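PDB 5M6G: beta-glucosidase from Saccharopolyspora erythraea D, which probably hydrolyses terminal, non-reducing beta-D-glucosyl residues to release beta-D-glucose, as a member of glycosyl hydrolase family 3. Local coordinates for residues 163-168 with 212-217; 187-192 with 593-598; 228-233 with 261-266; 269-274 with 301-306. One frame throughout, in Å; residues are numbered along the deposited sequence.

Contact 1 (163-168 with 212-217). With MG (magnesium ion), chain E.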
loop_
_atom_site.group_PDB
_atom_site.type_symbol
_atom_site.label_atom_id
_atom_site.label_comp_id
_atom_site.label_asym_id
_atom_site.label_seq_id
_atom_site.Cartn_x
_atom_site.Cartn_y
_atom_site.Cartn_z
ATOM N N ALA A 163 -2.376 -3.512 -12.971
ATOM C CA ALA A 163 -2.322 -2.933 -14.314
ATOM C C ALA A 163 -3.171 -1.673 -14.418
ATOM O O ALA A 163 -2.757 -0.689 -15.048
ATOM C CB ALA A 163 -2.774 -3.962 -15.350
ATOM N N ALA A 164 -4.368 -1.683 -13.828
ATOM C CA ALA A 164 -5.206 -0.489 -13.872
ATOM C C ALA A 164 -4.589 0.642 -13.061
ATOM O O ALA A 164 -4.616 1.805 -13.487
ATOM C CB ALA A 164 -6.618 -0.808 -13.374
ATOM N N THR A 165 -4.036 0.319 -11.887
ATOM C CA THR A 165 -3.311 1.310 -11.098
ATOM C C THR A 165 -2.173 1.914 -11.911
ATOM O O THR A 165 -1.997 3.139 -11.943
ATOM C CB THR A 165 -2.776 0.663 -9.815
ATOM O OG1 THR A 165 -3.881 0.243 -9.004
ATOM C CG2 THR A 165 -1.932 1.644 -9.031
ATOM N N ALA A 166 -1.410 1.066 -12.597
ATOM C CA ALA A 166 -0.266 1.556 -13.360
ATOM C C ALA A 166 -0.711 2.536 -14.444
ATOM O O ALA A 166 -0.049 3.552 -14.682
ATOM C CB ALA A 166 0.501 0.379 -13.963
ATOM N N GLU A 167 -1.847 2.258 -15.093
ATOM C CA GLU A 167 -2.362 3.196 -16.085
ATOM C C GLU A 167 -2.651 4.552 -15.468
ATOM O O GLU A 167 -2.308 5.590 -16.051
ATOM C CB GLU A 167 -3.621 2.646 -16.740
ATOM C CG GLU A 167 -3.362 1.692 -17.874
ATOM C CD GLU A 167 -4.646 1.306 -18.564
ATOM O OE1 GLU A 167 -5.648 1.078 -17.851
ATOM O OE2 GLU A 167 -4.662 1.259 -19.807
ATOM N N GLU A 168 -3.283 4.572 -14.284
ATOM C CA GLU A 168 -3.662 5.853 -13.698
ATOM C C GLU A 168 -2.443 6.607 -13.191
ATOM O O GLU A 168 -2.430 7.846 -13.208
ATOM C CB GLU A 168 -4.704 5.639 -12.591
ATOM C CG GLU A 168 -5.941 4.951 -13.137
ATOM C CD GLU A 168 -7.175 5.116 -12.264
ATOM O OE1 GLU A 168 -7.134 5.880 -11.278
ATOM O OE2 GLU A 168 -8.190 4.481 -12.586
ATOM N N THR A 212 3.450 -7.959 -11.328
ATOM C CA THR A 212 3.302 -8.227 -12.751
ATOM C C THR A 212 2.287 -7.287 -13.380
ATOM O O THR A 212 2.465 -6.845 -14.522
ATOM C CB THR A 212 2.898 -9.685 -12.955
ATOM O OG1 THR A 212 3.858 -10.530 -12.302
ATOM C CG2 THR A 212 2.821 -10.024 -14.435
ATOM N N GLY A 213 1.226 -6.951 -12.645
ATOM C CA GLY A 213 0.248 -6.010 -13.172
ATOM C C GLY A 213 0.822 -4.612 -13.317
ATOM O O GLY A 213 0.664 -3.966 -14.357
ATOM N N LEU A 214 1.506 -4.134 -12.275
ATOM C CA LEU A 214 2.077 -2.791 -12.301
ATOM C C LEU A 214 3.123 -2.660 -13.400
ATOM O O LEU A 214 3.120 -1.688 -14.166
ATOM C CB LEU A 214 2.691 -2.470 -10.933
ATOM C CG LEU A 214 1.746 -2.104 -9.781
ATOM C CD1 LEU A 214 2.454 -2.261 -8.444
ATOM C CD2 LEU A 214 1.269 -0.665 -9.964
ATOM N N GLN A 215 4.031 -3.636 -13.492
ATOM C CA GLN A 215 5.194 -3.512 -14.363
ATOM C C GLN A 215 4.957 -4.046 -15.764
ATOM O O GLN A 215 5.628 -3.608 -16.706
ATOM C CB GLN A 215 6.398 -4.248 -13.758
ATOM C CG GLN A 215 6.778 -3.743 -12.400
ATOM C CD GLN A 215 8.163 -4.186 -11.961
ATOM O OE1 GLN A 215 8.773 -3.559 -11.093
ATOM N NE2 GLN A 215 8.663 -5.274 -12.547
ATOM N N GLY A 216 4.026 -4.977 -15.927
ATOM C CA GLY A 216 4.024 -5.842 -17.084
ATOM C C GLY A 216 5.088 -6.912 -16.924
ATOM O O GLY A 216 5.863 -6.927 -15.967
ATOM N N GLU A 217 5.118 -7.839 -17.881
ATOM C CA GLU A 217 6.117 -8.904 -17.831
ATOM C C GLU A 217 7.531 -8.335 -17.851
ATOM O O GLU A 217 8.419 -8.817 -17.142
ATOM C CB GLU A 217 5.921 -9.855 -19.006
ATOM C CG GLU A 217 6.862 -11.035 -19.003
ATOM C CD GLU A 217 6.834 -11.782 -20.315
ATOM O OE1 GLU A 217 7.435 -12.873 -20.387
ATOM O OE2 GLU A 217 6.209 -11.271 -21.275
HETATM MG MG MG E . -7.422 0.306 -18.066
HETATM O O HOH W 1 -6.807 -0.949 -19.892
HETATM O O HOH W 2 -8.370 1.558 -19.199
HETATM O O HOH W 3 -8.982 -1.119 -17.887
HETATM O O HOH W 4 -6.534 -1.386 -16.915
#
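Gly213 brings helix 209-215 almost backbone to backbone against Ala163 of helix 155-170, their CA atoms only 4.2 Å apart. The carbonyl oxygen Gly213 O lies 3.2 Å from Ala163 CA in a CA-H...O contact, and no hydrogen bond crosses between the segments. Glycine suits this place because a CB here would run into the backbone N of Ala163; on the facing helix the Ala163 methyl lies 3.6 Å from Gly213 O (CB to O), a narrow gap that suits a small side chain. Leu214 follows. Its CB starts off away from helix 155-170, but the branch carries CD2 to 4.1 Å from Thr165 CG2 and 4.2 Å from Ala166 CB. Thr165 meets it with carbon because its methyl stands anti to the backbone N, while OG1 (chi1 -64°) turns back to Ile161 O within its own helix. The methyl of Ala166 also sits 3.3 Å from Leu214 O, so the short alanine side chain suits a place directly against that carbonyl. Gln215 turns to the loops that lead into the barrel strands, its amide bonded to Ala228, Gly270 and Gly272. At Gly216 the helix ends with positive phi (77°), a conformation in which a CB would crowd the preceding carbonyl. Away from this seam, Glu167 OE1 binds a magnesium ion at 1.9 Å, and four waters and His401 complete its shell. Close packing of small residues between neighbouring outer helices, each followed in the chain by a barrel strand, 176-177 and 229-233, fits the TIM-barrel-like N-terminal domain of family 3 glycosidases.

Contact 2 (187-192 with 593-598); sequences DDRWGR and QLPIND. With MG (magnesium ion), chain D; SOR (sorbitol), chain L.
Asp187 opens a type I beta turn that closes with Trp190 N on Asp187 O, and its CA lies 4.5 Å from that of Pro595, which follows a cis peptide bond. The Asp187 carboxylate, its CG anti to the backbone N (chi1 -165°), makes an Asx turn through OD1 to Arg189 N. Arg189 then grips the same carboxylate side-on: NE goes to OD1 at 2.9 Å in a nearly straight bond (174°), and NH2 makes a salt bridge to OD2 at 2.8 Å. With its edge taken up by the carboxylate, the guanidinium offers one flat face to Leu594 CB, a place an apolar leucine can fill, while Leu594 CD1 packs 3.7 Å from Arg189 CG. Pro595 CB rests 3.5 Å from Asp187 OD2. The contact thus joins a loop of the TIM-barrel-like N-terminal domain to one of the C-terminal domain, a seam reinforced by metal. A magnesium ion is bound by Ile596 O, Asn597 OD1, waters 6 and 7, and Glu199 from the barrel side. Water 5 bridges the loops, accepting from Asp188 N and from Ile596 N at 3.0 Å. At the far end of segment 187-192, Arg192 NH2 donates to sorbitol O1 at 2.8 Å, with O1 near the edge of the guanidinium.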
loop_
_atom_site.group_PDB
_atom_site.type_symbol
_atom_site.label_atom_id
_atom_site.label_comp_id
_atom_site.label_asym_id
_atom_site.label_seq_id
_atom_site.Cartn_x
_atom_site.Cartn_y
_atom_site.Cartn_z
ATOM N N ASP A 187 0.735 -9.776 13.706
ATOM C CA ASP A 187 0.181 -9.232 14.947
ATOM C C ASP A 187 -0.804 -8.113 14.618
ATOM O O ASP A 187 -0.401 -7.009 14.231
ATOM C CB ASP A 187 1.293 -8.731 15.873
ATOM C CG ASP A 187 0.808 -8.507 17.293
ATOM O OD1 ASP A 187 -0.229 -7.837 17.471
ATOM O OD2 ASP A 187 1.466 -9.006 18.238
ATOM N N ASP A 188 -2.094 -8.383 14.825
ATOM C CA ASP A 188 -3.144 -7.468 14.385
ATOM C C ASP A 188 -3.065 -6.099 15.051
ATOM O O ASP A 188 -3.709 -5.163 14.582
ATOM C CB ASP A 188 -4.520 -8.096 14.648
ATOM C CG ASP A 188 -4.825 -9.237 13.706
ATOM O OD1 ASP A 188 -4.065 -9.422 12.728
ATOM O OD2 ASP A 188 -5.837 -9.934 13.934
ATOM N N ARG A 189 -2.307 -5.960 16.138
ATOM C CA ARG A 189 -2.143 -4.646 16.746
ATOM C C ARG A 189 -1.427 -3.667 15.826
ATOM O O ARG A 189 -1.510 -2.453 16.046
ATOM C CB ARG A 189 -1.371 -4.786 18.056
ATOM C CG ARG A 189 -2.217 -5.396 19.155
ATOM C CD ARG A 189 -1.396 -5.670 20.384
ATOM N NE ARG A 189 -0.575 -6.859 20.211
ATOM C CZ ARG A 189 0.078 -7.465 21.202
ATOM N NH1 ARG A 189 0.000 -6.989 22.438
ATOM N NH2 ARG A 189 0.815 -8.540 20.954
ATOM N N TRP A 190 -0.716 -4.176 14.821
ATOM C CA TRP A 190 0.065 -3.345 13.912
ATOM C C TRP A 190 -0.824 -2.408 13.104
ATOM O O TRP A 190 -1.828 -2.828 12.526
ATOM C CB TRP A 190 0.855 -4.243 12.969
ATOM C CG TRP A 190 1.906 -3.542 12.165
ATOM C CD1 TRP A 190 2.617 -2.423 12.520
ATOM C CD2 TRP A 190 2.401 -3.940 10.880
ATOM N NE1 TRP A 190 3.520 -2.103 11.531
ATOM C CE2 TRP A 190 3.413 -3.019 10.515
ATOM C CE3 TRP A 190 2.091 -4.989 10.002
ATOM C CZ2 TRP A 190 4.110 -3.111 9.307
ATOM C CZ3 TRP A 190 2.790 -5.075 8.792
ATOM C CH2 TRP A 190 3.788 -4.144 8.464
ATOM N N GLY A 191 -0.430 -1.138 13.042
ATOM C CA GLY A 191 -1.165 -0.162 12.264
ATOM C C GLY A 191 -1.110 -0.367 10.763
ATOM O O GLY A 191 -1.824 0.335 10.039
ATOM N N ARG A 192 -0.285 -1.292 10.273
ATOM C CA ARG A 192 -0.225 -1.574 8.844
ATOM C C ARG A 192 -0.756 -2.963 8.506
ATOM O O ARG A 192 -0.513 -3.468 7.403
ATOM C CB ARG A 192 1.209 -1.401 8.328
ATOM C CG ARG A 192 1.896 -0.179 8.898
ATOM C CD ARG A 192 3.153 0.182 8.105
ATOM N NE ARG A 192 2.837 0.747 6.799
ATOM C CZ ARG A 192 3.715 1.414 6.047
ATOM N NH1 ARG A 192 4.958 1.591 6.486
ATOM N NH2 ARG A 192 3.355 1.908 4.865
ATOM N N GLN A 593 -4.991 -13.131 22.953
ATOM C CA GLN A 593 -4.339 -14.130 22.113
ATOM C C GLN A 593 -3.353 -13.528 21.124
ATOM O O GLN A 593 -2.556 -14.274 20.540
ATOM C CB GLN A 593 -5.369 -14.928 21.314
ATOM C CG GLN A 593 -6.270 -15.869 22.131
ATOM C CD GLN A 593 -7.432 -16.377 21.298
ATOM O OE1 GLN A 593 -8.100 -15.600 20.609
ATOM N NE2 GLN A 593 -7.656 -17.685 21.323
ATOM N N LEU A 594 -3.411 -12.223 20.880
ATOM C CA LEU A 594 -2.495 -11.628 19.916
ATOM C C LEU A 594 -1.057 -11.764 20.411
ATOM O O LEU A 594 -0.791 -11.582 21.598
ATOM C CB LEU A 594 -2.832 -10.157 19.667
ATOM C CG LEU A 594 -4.258 -9.889 19.205
ATOM C CD1 LEU A 594 -4.376 -8.437 18.779
ATOM C CD2 LEU A 594 -4.611 -10.837 18.063
ATOM N N PRO A 595 -0.125 -12.102 19.503
ATOM C CA PRO A 595 -0.383 -12.423 18.090
ATOM C C PRO A 595 -1.008 -13.807 17.902
ATOM O O PRO A 595 -0.575 -14.755 18.567
ATOM C CB PRO A 595 1.016 -12.380 17.469
ATOM C CG PRO A 595 1.921 -12.809 18.616
ATOM C CD PRO A 595 1.317 -12.149 19.823
ATOM N N ILE A 596 -2.010 -13.932 17.029
ATOM C CA ILE A 596 -2.630 -15.223 16.747
ATOM C C ILE A 596 -2.476 -15.521 15.265
ATOM O O ILE A 596 -2.742 -14.661 14.412
ATOM C CB ILE A 596 -4.108 -15.268 17.187
ATOM C CG1 ILE A 596 -4.669 -16.681 16.980
ATOM C CG2 ILE A 596 -4.943 -14.190 16.477
ATOM C CD1 ILE A 596 -5.989 -16.939 17.705
ATOM N N ASN A 597 -2.022 -16.729 14.955
ATOM C CA ASN A 597 -1.737 -17.081 13.577
ATOM C C ASN A 597 -2.017 -18.553 13.361
ATOM O O ASN A 597 -1.882 -19.372 14.276
ATOM C CB ASN A 597 -0.287 -16.766 13.204
ATOM C CG ASN A 597 0.004 -15.292 13.258
ATOM O OD1 ASN A 597 -0.346 -14.558 12.342
ATOM N ND2 ASN A 597 0.645 -14.845 14.336
ATOM N N ASP A 598 -2.404 -18.868 12.130
ATOM C CA ASP A 598 -2.713 -20.232 11.734
ATOM C C ASP A 598 -1.594 -21.177 12.153
ATOM O O ASP A 598 -0.412 -20.905 11.916
ATOM C CB ASP A 598 -2.916 -20.279 10.217
ATOM C CG ASP A 598 -3.647 -21.520 9.766
ATOM O OD1 ASP A 598 -4.631 -21.890 10.424
ATOM O OD2 ASP A 598 -3.233 -22.120 8.752
HETATM MG MG MG D . -2.526 -13.450 12.452
HETATM C C1 SOR L . 6.222 3.202 3.213
HETATM C C2 SOR L . 5.889 4.419 2.368
HETATM C C3 SOR L . 6.438 5.664 3.058
HETATM C C4 SOR L . 5.840 6.934 2.459
HETATM C C5 SOR L . 5.892 8.129 3.416
HETATM C C6 SOR L . 4.965 9.212 2.873
HETATM O O1 SOR L . 5.324 2.152 2.945
HETATM O O2 SOR L . 6.463 4.279 1.080
HETATM O O3 SOR L . 7.833 5.676 2.902
HETATM O O4 SOR L . 6.514 7.259 1.260
HETATM O O5 SOR L . 5.512 7.771 4.739
HETATM O O6 SOR L . 4.658 10.152 3.881
HETATM O O HOH W 5 -2.298 -11.591 15.242
HETATM O O HOH W 6 -1.916 -11.437 11.785
HETATM O O HOH W 7 -4.535 -12.556 13.077
#

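Contact 3 (228-233 with 261-266). With SOR (sorbitol), chain L.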
loop_
_atom_site.group_PDB
_atom_site.type_symbol
_atom_site.label_atom_id
_atom_site.label_comp_id
_atom_site.label_asym_id
_atom_site.label_seq_id
_atom_site.Cartn_x
_atom_site.Cartn_y
_atom_site.Cartn_z
ATOM N N ALA A 228 7.398 -1.306 -9.754
ATOM C CA ALA A 228 6.828 -1.732 -8.484
ATOM C C ALA A 228 7.927 -1.839 -7.432
ATOM O O ALA A 228 9.126 -1.897 -7.751
ATOM C CB ALA A 228 6.098 -3.072 -8.631
ATOM N N THR A 229 7.502 -1.859 -6.163
ATOM C CA THR A 229 8.412 -1.880 -5.019
ATOM C C THR A 229 7.946 -2.950 -4.039
ATOM O O THR A 229 6.891 -2.802 -3.418
ATOM C CB THR A 229 8.453 -0.522 -4.317
ATOM O OG1 THR A 229 8.614 0.531 -5.284
ATOM C CG2 THR A 229 9.601 -0.478 -3.326
ATOM N N ALA A 230 8.726 -4.011 -3.870
ATOM C CA ALA A 230 8.445 -4.950 -2.789
ATOM C C ALA A 230 8.890 -4.315 -1.475
ATOM O O ALA A 230 10.058 -3.939 -1.329
ATOM C CB ALA A 230 9.142 -6.288 -3.027
ATOM N N LYS A 231 7.962 -4.176 -0.527
ATOM C CA LYS A 231 8.267 -3.548 0.764
ATOM C C LYS A 231 7.533 -4.261 1.913
ATOM O O LYS A 231 6.544 -4.952 1.676
ATOM C CB LYS A 231 7.889 -2.058 0.740
ATOM C CG LYS A 231 6.388 -1.773 0.746
ATOM C CD LYS A 231 6.096 -0.278 0.501
ATOM C CE LYS A 231 4.612 0.054 0.806
ATOM N NZ LYS A 231 4.337 1.521 0.643
ATOM N N HIS A 232 7.993 -4.108 3.154
ATOM C CA HIS A 232 9.271 -3.508 3.509
ATOM C C HIS A 232 10.233 -4.624 3.939
ATOM O O HIS A 232 9.912 -5.440 4.809
ATOM C CB HIS A 232 9.113 -2.491 4.637
ATOM C CG HIS A 232 7.999 -1.513 4.426
ATOM N ND1 HIS A 232 6.678 -1.820 4.682
ATOM C CD2 HIS A 232 8.009 -0.227 3.997
ATOM C CE1 HIS A 232 5.922 -0.768 4.410
ATOM N NE2 HIS A 232 6.706 0.212 3.998
ATOM N N TYR A 233 11.411 -4.642 3.325
ATOM C CA TYR A 233 12.409 -5.686 3.528
ATOM C C TYR A 233 13.189 -5.486 4.827
ATOM O O TYR A 233 13.850 -4.462 4.968
ATOM C CB TYR A 233 13.382 -5.687 2.326
ATOM C CG TYR A 233 14.389 -6.811 2.373
ATOM C CD1 TYR A 233 14.087 -8.052 1.831
ATOM C CD2 TYR A 233 15.627 -6.641 2.983
ATOM C CE1 TYR A 233 14.995 -9.107 1.897
ATOM C CE2 TYR A 233 16.546 -7.697 3.059
ATOM C CZ TYR A 233 16.217 -8.921 2.505
ATOM O OH TYR A 233 17.089 -9.984 2.546
ATOM N N PRO A 261 9.795 -15.253 1.913
ATOM C CA PRO A 261 9.328 -15.861 0.647
ATOM C C PRO A 261 8.612 -14.882 -0.270
ATOM O O PRO A 261 8.798 -14.961 -1.496
ATOM C CB PRO A 261 8.388 -16.982 1.120
ATOM C CG PRO A 261 9.015 -17.415 2.408
ATOM C CD PRO A 261 9.437 -16.119 3.057
ATOM N N PRO A 262 7.772 -13.967 0.239
ATOM C CA PRO A 262 7.141 -13.011 -0.691
ATOM C C PRO A 262 8.143 -12.139 -1.428
ATOM O O PRO A 262 7.885 -11.751 -2.574
ATOM C CB PRO A 262 6.231 -12.179 0.219
ATOM C CG PRO A 262 5.883 -13.122 1.327
ATOM C CD PRO A 262 7.191 -13.831 1.591
ATOM N N PHE A 263 9.284 -11.830 -0.816
ATOM C CA PHE A 263 10.319 -11.108 -1.548
ATOM C C PHE A 263 10.913 -11.967 -2.657
ATOM O O PHE A 263 11.149 -11.472 -3.764
ATOM C CB PHE A 263 11.401 -10.621 -0.586
ATOM C CG PHE A 263 10.955 -9.468 0.249
ATOM C CD1 PHE A 263 10.915 -8.183 -0.292
ATOM C CD2 PHE A 263 10.497 -9.674 1.547
ATOM C CE1 PHE A 263 10.469 -7.110 0.476
ATOM C CE2 PHE A 263 10.039 -8.619 2.318
ATOM C CZ PHE A 263 10.018 -7.331 1.780
ATOM N N ARG A 264 11.151 -13.253 -2.385
ATOM C CA ARG A 264 11.662 -14.155 -3.415
ATOM C C ARG A 264 10.725 -14.201 -4.617
ATOM O O ARG A 264 11.167 -14.116 -5.769
ATOM C CB ARG A 264 11.852 -15.559 -2.823
ATOM C CG ARG A 264 12.889 -16.417 -3.509
ATOM C CD ARG A 264 12.934 -17.830 -2.906
ATOM N NE ARG A 264 13.410 -17.866 -1.524
ATOM C CZ ARG A 264 14.693 -17.959 -1.188
ATOM N NH1 ARG A 264 15.616 -18.010 -2.140
ATOM N NH2 ARG A 264 15.059 -18.001 0.088
ATOM N N GLU A 265 9.416 -14.341 -4.363
ATOM C CA GLU A 265 8.438 -14.367 -5.448
ATOM C C GLU A 265 8.395 -13.047 -6.206
ATOM O O GLU A 265 8.250 -13.034 -7.435
ATOM C CB GLU A 265 7.046 -14.689 -4.901
ATOM C CG GLU A 265 6.712 -16.168 -4.917
ATOM C CD GLU A 265 6.636 -16.719 -6.325
ATOM O OE1 GLU A 265 5.672 -16.377 -7.046
ATOM O OE2 GLU A 265 7.551 -17.484 -6.707
ATOM N N ALA A 266 8.463 -11.923 -5.493
ATOM C CA ALA A 266 8.426 -10.636 -6.184
ATOM C C ALA A 266 9.643 -10.485 -7.082
ATOM O O ALA A 266 9.538 -9.999 -8.212
ATOM C CB ALA A 266 8.350 -9.491 -5.174
HETATM C C1 SOR L . 6.222 3.202 3.213
HETATM C C2 SOR L . 5.889 4.419 2.368
HETATM C C3 SOR L . 6.438 5.664 3.058
HETATM C C4 SOR L . 5.840 6.934 2.459
HETATM C C5 SOR L . 5.892 8.129 3.416
HETATM C C6 SOR L . 4.965 9.212 2.873
HETATM O O1 SOR L . 5.324 2.152 2.945
HETATM O O2 SOR L . 6.463 4.279 1.080
HETATM O O3 SOR L . 7.833 5.676 2.902
HETATM O O4 SOR L . 6.514 7.259 1.260
HETATM O O5 SOR L . 5.512 7.771 4.739
HETATM O O6 SOR L . 4.658 10.152 3.881
#
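Phe263 reaches from helix 261-268 to the strand at Ala230 and to Tyr233 beyond it. From CB, CG leaves anti to the carbonyl carbon (chi1 -74°), which aims the ring at the sheet. CG lies 3.8 Å from Tyr233 CD1, which stands over the middle of the face: an edge-to-face pair, with centroids 5.1 Å apart and planes at 84°. Further out, CD1 is 3.8 Å from Ala230 CB. CE1 has the carbonyl oxygen of Ala230 at the ring edge, and the tip, CZ, comes to 3.4 Å from Tyr233 CA. Ala230 CB also touches Ala266 CB one turn on, so small residues let the helix lie close. The helix runs antiparallel to strand 229-231 (172°) as the last helix of the beta-alpha-beta connection to the neighbouring parallel strand 273-276 of the barrel. A leucine in place of Phe263 would probably leave the Tyr233 edge without an aromatic face and open a gap beside the backbone at residues 231-233. Tyr233 is fixed at its other end, where OH bonds to Leu292 O. Across the strand from this apolar side, Lys231 and His232 point into the sorbitol pocket. A cis peptide joins them, and Lys231 CG lies over the imidazole. The extended lysine brings NZ to sorbitol O1 at 2.6 Å, and His232 NE2 meets the same O1 at 2.6 Å.

Contact 4 (269-274 with 301-306)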
loop_
_atom_site.group_PDB
_atom_site.type_symbol
_atom_site.label_atom_id
_atom_site.label_comp_id
_atom_site.label_asym_id
_atom_site.label_seq_id
_atom_site.Cartn_x
_atom_site.Cartn_y
_atom_site.Cartn_z
ATOM N N ARG A 269 9.241 -12.411 -10.241
ATOM C CA ARG A 269 8.390 -11.688 -11.177
ATOM C C ARG A 269 9.067 -10.468 -11.774
ATOM O O ARG A 269 8.468 -9.809 -12.635
ATOM C CB ARG A 269 7.087 -11.265 -10.496
ATOM C CG ARG A 269 6.155 -12.414 -10.229
ATOM C CD ARG A 269 4.927 -11.945 -9.463
ATOM N NE ARG A 269 4.030 -13.052 -9.158
ATOM C CZ ARG A 269 3.113 -13.511 -10.003
ATOM N NH1 ARG A 269 2.979 -12.956 -11.202
ATOM N NH2 ARG A 269 2.335 -14.520 -9.649
ATOM N N GLY A 270 10.286 -10.151 -11.349
ATOM C CA GLY A 270 11.018 -9.043 -11.927
ATOM C C GLY A 270 10.823 -7.711 -11.245
ATOM O O GLY A 270 11.042 -6.680 -11.883
ATOM N N VAL A 271 10.429 -7.699 -9.967
ATOM C CA VAL A 271 10.178 -6.440 -9.267
ATOM C C VAL A 271 11.387 -5.526 -9.423
ATOM O O VAL A 271 12.535 -5.955 -9.268
ATOM C CB VAL A 271 9.829 -6.711 -7.788
ATOM C CG1 VAL A 271 11.059 -7.192 -6.983
ATOM C CG2 VAL A 271 9.204 -5.481 -7.161
ATOM N N GLY A 272 11.135 -4.264 -9.775
ATOM C CA GLY A 272 12.239 -3.370 -10.092
ATOM C C GLY A 272 12.929 -2.789 -8.881
ATOM O O GLY A 272 14.123 -2.449 -8.944
ATOM N N SER A 273 12.213 -2.686 -7.764
ATOM C CA SER A 273 12.710 -2.019 -6.570
ATOM C C SER A 273 12.319 -2.816 -5.335
ATOM O O SER A 273 11.305 -3.511 -5.329
ATOM C CB SER A 273 12.147 -0.593 -6.458
ATOM O OG SER A 273 12.727 0.092 -5.368
ATOM N N VAL A 274 13.152 -2.723 -4.299
ATOM C CA VAL A 274 12.837 -3.238 -2.969
ATOM C C VAL A 274 13.081 -2.111 -1.975
ATOM O O VAL A 274 14.126 -1.450 -2.028
ATOM C CB VAL A 274 13.684 -4.479 -2.607
ATOM C CG1 VAL A 274 13.537 -4.810 -1.141
ATOM C CG2 VAL A 274 13.276 -5.675 -3.462
ATOM N N LEU A 301 19.645 -13.927 -2.884
ATOM C CA LEU A 301 18.448 -13.842 -3.711
ATOM C C LEU A 301 18.733 -13.268 -5.090
ATOM O O LEU A 301 17.829 -13.254 -5.936
ATOM C CB LEU A 301 17.365 -12.992 -3.023
ATOM C CG LEU A 301 16.848 -13.522 -1.679
ATOM C CD1 LEU A 301 15.584 -12.795 -1.205
ATOM C CD2 LEU A 301 16.612 -15.012 -1.758
ATOM N N GLY A 302 19.952 -12.784 -5.327
ATOM C CA GLY A 302 20.329 -12.289 -6.643
ATOM C C GLY A 302 19.514 -11.115 -7.142
ATOM O O GLY A 302 19.299 -10.992 -8.353
ATOM N N PHE A 303 19.053 -10.242 -6.248
ATOM C CA PHE A 303 18.264 -9.085 -6.663
ATOM C C PHE A 303 19.150 -8.070 -7.380
ATOM O O PHE A 303 20.085 -7.530 -6.779
ATOM C CB PHE A 303 17.601 -8.440 -5.454
ATOM C CG PHE A 303 16.796 -7.220 -5.796
ATOM C CD1 PHE A 303 15.739 -7.312 -6.684
ATOM C CD2 PHE A 303 17.079 -5.993 -5.207
ATOM C CE1 PHE A 303 14.979 -6.179 -7.014
ATOM C CE2 PHE A 303 16.327 -4.862 -5.520
ATOM C CZ PHE A 303 15.271 -4.958 -6.426
ATOM N N THR A 304 18.839 -7.790 -8.648
ATOM C CA THR A 304 19.636 -6.876 -9.464
ATOM C C THR A 304 19.014 -5.491 -9.589
ATOM O O THR A 304 19.514 -4.663 -10.367
ATOM C CB THR A 304 19.844 -7.445 -10.870
ATOM O OG1 THR A 304 18.581 -7.529 -11.547
ATOM C CG2 THR A 304 20.481 -8.810 -10.819
ATOM N N GLY A 305 17.939 -5.218 -8.860
ATOM C CA GLY A 305 17.200 -3.986 -9.013
ATOM C C GLY A 305 17.649 -2.910 -8.052
ATOM O O GLY A 305 18.746 -2.947 -7.495
ATOM N N LEU A 306 16.760 -1.947 -7.833
ATOM C CA LEU A 306 17.068 -0.736 -7.083
ATOM C C LEU A 306 16.600 -0.909 -5.642
ATOM O O LEU A 306 15.398 -1.039 -5.398
ATOM C CB LEU A 306 16.368 0.455 -7.743
ATOM C CG LEU A 306 16.691 1.914 -7.428
ATOM C CD1 LEU A 306 15.972 2.787 -8.460
ATOM C CD2 LEU A 306 16.280 2.293 -6.018
#
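The Phe303 ring is packed on both faces, with Val274 across the contact and Gly305 from its own loop. Val274 CG2 makes a CH-pi contact 3.8 Å from the ring centroid, 19° off the normal. Over the centre of the opposite face lies Gly305 N, 3.4 Å above the plane. At the edge, CE1 meets Val271 O at 3.3 Å, and Leu306 O lies near the plane on another part of the rim. The ring gets between the two segments because CG stands anti to the backbone N (chi1 179°). An alanine here is likely to leave a gap under Val274 and beside Ile267 of helix 261-268, with the loop before Leu306 less firmly placed. Next to the ring the two segments run into neighbouring parallel strands of the barrel wall, 273-276 and 306-308, bridged at Ser273 and Leu306 with CA atoms 4.6 Å apart. Leu306 N gives a nearly straight bond (174°) to Gly272 O at 2.9 Å. Leu306 O in turn accepts from two donors on opposite faces of its carbonyl plane, Ser273 OG at 2.9 Å and Val274 N at 3.0 Å. A serine suits this position: its short hydroxyl adds a second bond to a buried carbonyl that the strand ladder already uses. Glycine fits equally well at Gly305, where a CB would collide with Gly272 O. Both strands are entered from helices that end on glycines with positive phi, Gly270 in a Schellman motif and Gly302. Ser273 and Leu306 send their side chains to the same face of the sheet, where both touch Trp176.

From the N terminus, segment 163-168 comes first and waits until residues 212-217 to close contact 1. Before that, segment 187-192, in a loop after strand 176-177, opens contact 2, which closes only at 593-598. The two therefore cross, and contact 2 ties the barrel to the C-terminal domain. Contacts 3 and 4, closing at 261-266 and 301-306, follow contact 1 in series and lie nested within the long loop closed by contact 2. Gln215 links contact 1 to both, at Ala228 and Gly272. Contacts 3 and 4 share one sheet, strand 229-233 beside 273-276, and helix 261-268 leads from one to the other. Contacts 2 and 3 meet at the sorbitol, where Arg192 packs against His232.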